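Local coordinates for protein probable thioesterase (Thermus thermophilus, PDB 1Z54) that probably hydrolyses fatty acyl-CoA thioesters as a member of the 4-hydroxybenzoyl-CoA thioesterase family, at residues A86-Y91 with E102-H107. Sequence-based numbering, arbitrary orientation.
Sequences ALLFRY and EGFTRH
Phe89 meets His107 on the buried face of this antiparallel strand pair in an offset edge-to-face (T-shaped) contact: the ring planes stand at 82°, and the phenyl edge is turned to the imidazole face, with the ring centroids 5.5 Å apart. Both side chains leave their strands on the same face, and CG lying anti to the carbonyl carbon in each helps to bring the rings together. On that side Tyr91 presents a ring edge to the opposing strand, Phe104 CA and Thr105 N lying in its plane, and its hydroxyl extends past Gly103 to Thr105. Tyr91 OH and Thr105 OG1 are 2.7 Å apart and hydrogen-bonded, although the position of OG1 is less certain; Arg33 of helix 24-39 also binds the tyrosine hydroxyl. At the other end Leu87 CD1 packs 3.8 Å from His107 CB.

Six backbone bonds fix the register, two each for Leu87–His107, Phe89–Thr105 and Tyr91–Gly103; the strand directions differ by 166°. Near-straight N-H geometry supports this pairing, for example 167° from Tyr91 N to Gly103 O at 2.7 Å.

Whereas Phe89, Tyr91, Thr105 and His107 are all buried, the other face is more open and polar: Arg90 is exposed, and Phe104 and Arg106 are partly so. Leu88 is the buried exception, with CD2 3.5 Å from Phe104 CD1 and lying over one face of the Arg106 guanidinium. Beyond it, Arg90 runs alongside Phe104, NH2 standing 3.5 Å from Phe104 CB, while Arg106 is salt-bridged to Glu58 of strand 52-63 and Glu102 to Arg64 just after it.

A central beta hairpin whose Phe89, Tyr91, Thr105 and His107 face helix 24-39, with charged side chains on the reverse, suits the hotdog fold, in which an antiparallel sheet wraps around a long helix.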
ATOM      1  N   ALA A  86     -13.875  24.316  -6.042  1.00 28.01           N
ATOM      2  CA  ALA A  86     -13.874  22.863  -6.221  1.00 27.96           C
ATOM      3  C   ALA A  86     -13.591  22.375  -7.634  1.00 28.02           C
ATOM      4  O   ALA A  86     -13.731  23.121  -8.609  1.00 26.68           O
ATOM      5  CB  ALA A  86     -15.210  22.290  -5.750  1.00 26.89           C
ATOM      6  N   LEU A  87     -13.212  21.099  -7.729  1.00 25.39           N
ATOM      7  CA  LEU A  87     -12.911  20.460  -9.006  1.00 24.83           C
ATOM      8  C   LEU A  87     -13.440  19.031  -8.977  1.00 24.16           C
ATOM      9  O   LEU A  87     -13.510  18.410  -7.913  1.00 24.14           O
ATOM     10  CB  LEU A  87     -11.404  20.381  -9.251  1.00 24.48           C
ATOM     11  CG  LEU A  87     -10.443  21.467  -8.779  1.00 27.80           C
ATOM     12  CD1 LEU A  87     -10.323  21.450  -7.261  1.00 27.38           C
ATOM     13  CD2 LEU A  87      -9.083  21.203  -9.406  1.00 27.70           C
ATOM     14  N   LEU A  88     -13.795  18.509 -10.148  1.00 21.06           N
ATOM     15  CA  LEU A  88     -14.289  17.140 -10.252  1.00 19.56           C
ATOM     16  C   LEU A  88     -13.675  16.466 -11.465  1.00 17.42           C
ATOM     17  O   LEU A  88     -13.935  16.868 -12.601  1.00 14.97           O
ATOM     18  CB  LEU A  88     -15.821  17.115 -10.381  1.00 22.01           C
ATOM     19  CG  LEU A  88     -16.548  15.753 -10.412  1.00 25.47           C
ATOM     20  CD1 LEU A  88     -16.118  14.933 -11.615  1.00 26.75           C
ATOM     21  CD2 LEU A  88     -16.267  14.986  -9.138  1.00 24.93           C
ATOM     22  N   PHE A  89     -12.864  15.439 -11.222  1.00 15.12           N
ATOM     23  CA  PHE A  89     -12.241  14.694 -12.302  1.00 14.99           C
ATOM     24  C   PHE A  89     -13.029  13.423 -12.543  1.00 17.29           C
ATOM     25  O   PHE A  89     -13.574  12.826 -11.612  1.00 18.37           O
ATOM     26  CB  PHE A  89     -10.793  14.303 -11.966  1.00 17.11           C
ATOM     27  CG  PHE A  89      -9.860  15.465 -11.846  1.00 17.73           C
ATOM     28  CD1 PHE A  89      -9.815  16.219 -10.685  1.00 17.26           C
ATOM     29  CD2 PHE A  89      -9.037  15.822 -12.914  1.00 19.11           C
ATOM     30  CE1 PHE A  89      -8.967  17.317 -10.584  1.00 20.25           C
ATOM     31  CE2 PHE A  89      -8.185  16.914 -12.827  1.00 17.83           C
ATOM     32  CZ  PHE A  89      -8.149  17.666 -11.660  1.00 20.39           C
ATOM     33  N   ARG A  90     -13.091  13.015 -13.802  1.00 17.91           N
ATOM     34  CA  ARG A  90     -13.775  11.792 -14.170  1.00 19.31           C
ATOM     35  C   ARG A  90     -12.762  10.931 -14.896  1.00 18.35           C
ATOM     36  O   ARG A  90     -11.955  11.438 -15.671  1.00 17.44           O
ATOM     37  CB  ARG A  90     -14.986  12.089 -15.052  1.00 20.93           C
ATOM     38  CG  ARG A  90     -16.193  12.539 -14.261  1.00 21.80           C
ATOM     39  CD  ARG A  90     -17.459  12.351 -15.064  1.00 27.79           C
ATOM     40  NE  ARG A  90     -18.630  12.236 -14.202  1.00 35.18           N
ATOM     41  CZ  ARG A  90     -18.818  11.264 -13.312  1.00 37.03           C
ATOM     42  NH1 ARG A  90     -19.919  11.247 -12.573  1.00 37.60           N
ATOM     43  NH2 ARG A  90     -17.909  10.309 -13.159  1.00 40.05           N
ATOM     44  N   TYR A  91     -12.793   9.629 -14.640  1.00 18.00           N
ATOM     45  CA  TYR A  91     -11.820   8.743 -15.256  1.00 17.23           C
ATOM     46  C   TYR A  91     -12.382   7.470 -15.848  1.00 16.71           C
ATOM     47  O   TYR A  91     -13.423   6.972 -15.424  1.00 14.54           O
ATOM     48  CB  TYR A  91     -10.761   8.315 -14.237  1.00 16.88           C
ATOM     49  CG  TYR A  91     -10.297   9.373 -13.272  1.00 17.76           C
ATOM     50  CD1 TYR A  91     -11.123   9.825 -12.237  1.00 18.26           C
ATOM     51  CD2 TYR A  91      -8.995   9.864 -13.338  1.00 16.32           C
ATOM     52  CE1 TYR A  91     -10.652  10.738 -11.282  1.00 17.85           C
ATOM     53  CE2 TYR A  91      -8.518  10.768 -12.396  1.00 17.20           C
ATOM     54  CZ  TYR A  91      -9.347  11.199 -11.369  1.00 16.47           C
ATOM     55  OH  TYR A  91      -8.854  12.079 -10.431  1.00 13.95           O
ATOM     56  N   GLU A 102     -14.554   2.682 -13.998  1.00 21.17           N
ATOM     57  CA  GLU A 102     -14.719   4.103 -14.255  1.00 21.18           C
ATOM     58  C   GLU A 102     -15.040   4.769 -12.932  1.00 20.79           C
ATOM     59  O   GLU A 102     -15.664   4.163 -12.059  1.00 21.02           O
ATOM     60  CB  GLU A 102     -15.841   4.340 -15.266  1.00 24.43           C
ATOM     61  CG  GLU A 102     -17.172   3.728 -14.888  1.00 26.98           C
ATOM     62  CD  GLU A 102     -18.138   3.695 -16.059  1.00 30.31           C
ATOM     63  OE1 GLU A 102     -18.432   4.774 -16.622  1.00 32.00           O
ATOM     64  OE2 GLU A 102     -18.598   2.590 -16.416  1.00 28.60           O
ATOM     65  N   GLY A 103     -14.606   6.014 -12.776  1.00 20.24           N
ATOM     66  CA  GLY A 103     -14.852   6.702 -11.525  1.00 19.09           C
ATOM     67  C   GLY A 103     -14.635   8.198 -11.571  1.00 19.05           C
ATOM     68  O   GLY A 103     -14.495   8.806 -12.645  1.00 14.63           O
ATOM     69  N   PHE A 104     -14.603   8.791 -10.385  1.00 17.37           N
ATOM     70  CA  PHE A 104     -14.422  10.223 -10.270  1.00 19.63           C
ATOM     71  C   PHE A 104     -13.875  10.585  -8.899  1.00 19.21           C
ATOM     72  O   PHE A 104     -13.947   9.800  -7.955  1.00 20.11           O
ATOM     73  CB  PHE A 104     -15.774  10.923 -10.472  1.00 19.32           C
ATOM     74  CG  PHE A 104     -16.724  10.734  -9.319  1.00 20.53           C
ATOM     75  CD1 PHE A 104     -16.706  11.605  -8.236  1.00 18.78           C
ATOM     76  CD2 PHE A 104     -17.597   9.646  -9.290  1.00 19.15           C
ATOM     77  CE1 PHE A 104     -17.541  11.393  -7.132  1.00 21.80           C
ATOM     78  CE2 PHE A 104     -18.436   9.421  -8.194  1.00 20.18           C
ATOM     79  CZ  PHE A 104     -18.410  10.296  -7.111  1.00 15.88           C
ATOM     80  N   THR A 105     -13.322  11.782  -8.804  1.00 18.29           N
ATOM     81  CA  THR A 105     -12.815  12.280  -7.546  1.00 20.57           C
ATOM     82  C   THR A 105     -13.210  13.738  -7.468  1.00 21.54           C
ATOM     83  O   THR A 105     -12.943  14.527  -8.384  1.00 20.75           O
ATOM     84  CB  THR A 105     -11.277  12.171  -7.430  1.00 20.43           C
ATOM     85  OG1 THR A 105     -10.667  12.766  -8.577  1.00 18.52           O
ATOM     86  CG2 THR A 105     -10.845  10.715  -7.303  1.00 17.61           C
ATOM     87  N   ARG A 106     -13.883  14.077  -6.380  1.00 21.52           N
ATOM     88  CA  ARG A 106     -14.322  15.436  -6.135  1.00 24.01           C
ATOM     89  C   ARG A 106     -13.273  16.044  -5.214  1.00 23.58           C
ATOM     90  O   ARG A 106     -12.853  15.414  -4.245  1.00 23.43           O
ATOM     91  CB  ARG A 106     -15.686  15.416  -5.441  1.00 26.41           C
ATOM     92  CG  ARG A 106     -16.323  16.769  -5.248  1.00 29.61           C
ATOM     93  CD  ARG A 106     -17.569  16.874  -6.106  1.00 35.87           C
ATOM     94  NE  ARG A 106     -18.489  15.764  -5.859  1.00 37.78           N
ATOM     95  CZ  ARG A 106     -19.532  15.478  -6.634  1.00 41.26           C
ATOM     96  NH1 ARG A 106     -20.321  14.450  -6.341  1.00 40.24           N
ATOM     97  NH2 ARG A 106     -19.788  16.221  -7.706  1.00 41.10           N
ATOM     98  N   HIS A 107     -12.841  17.262  -5.519  1.00 22.69           N
ATOM     99  CA  HIS A 107     -11.838  17.920  -4.693  1.00 20.02           C
ATOM    100  C   HIS A 107     -12.252  19.316  -4.261  1.00 21.44           C
ATOM    101  O   HIS A 107     -13.061  19.976  -4.908  1.00 20.93           O
ATOM    102  CB  HIS A 107     -10.516  18.075  -5.451  1.00 16.43           C
ATOM    103  CG  HIS A 107      -9.900  16.790  -5.901  1.00 15.93           C
ATOM    104  ND1 HIS A 107     -10.398  16.050  -6.951  1.00 17.95           N
ATOM    105  CD2 HIS A 107      -8.789  16.141  -5.476  1.00 13.28           C
ATOM    106  CE1 HIS A 107      -9.619  15.004  -7.158  1.00 16.19           C
ATOM    107  NE2 HIS A 107      -8.634  15.035  -6.276  1.00 16.43           N
TER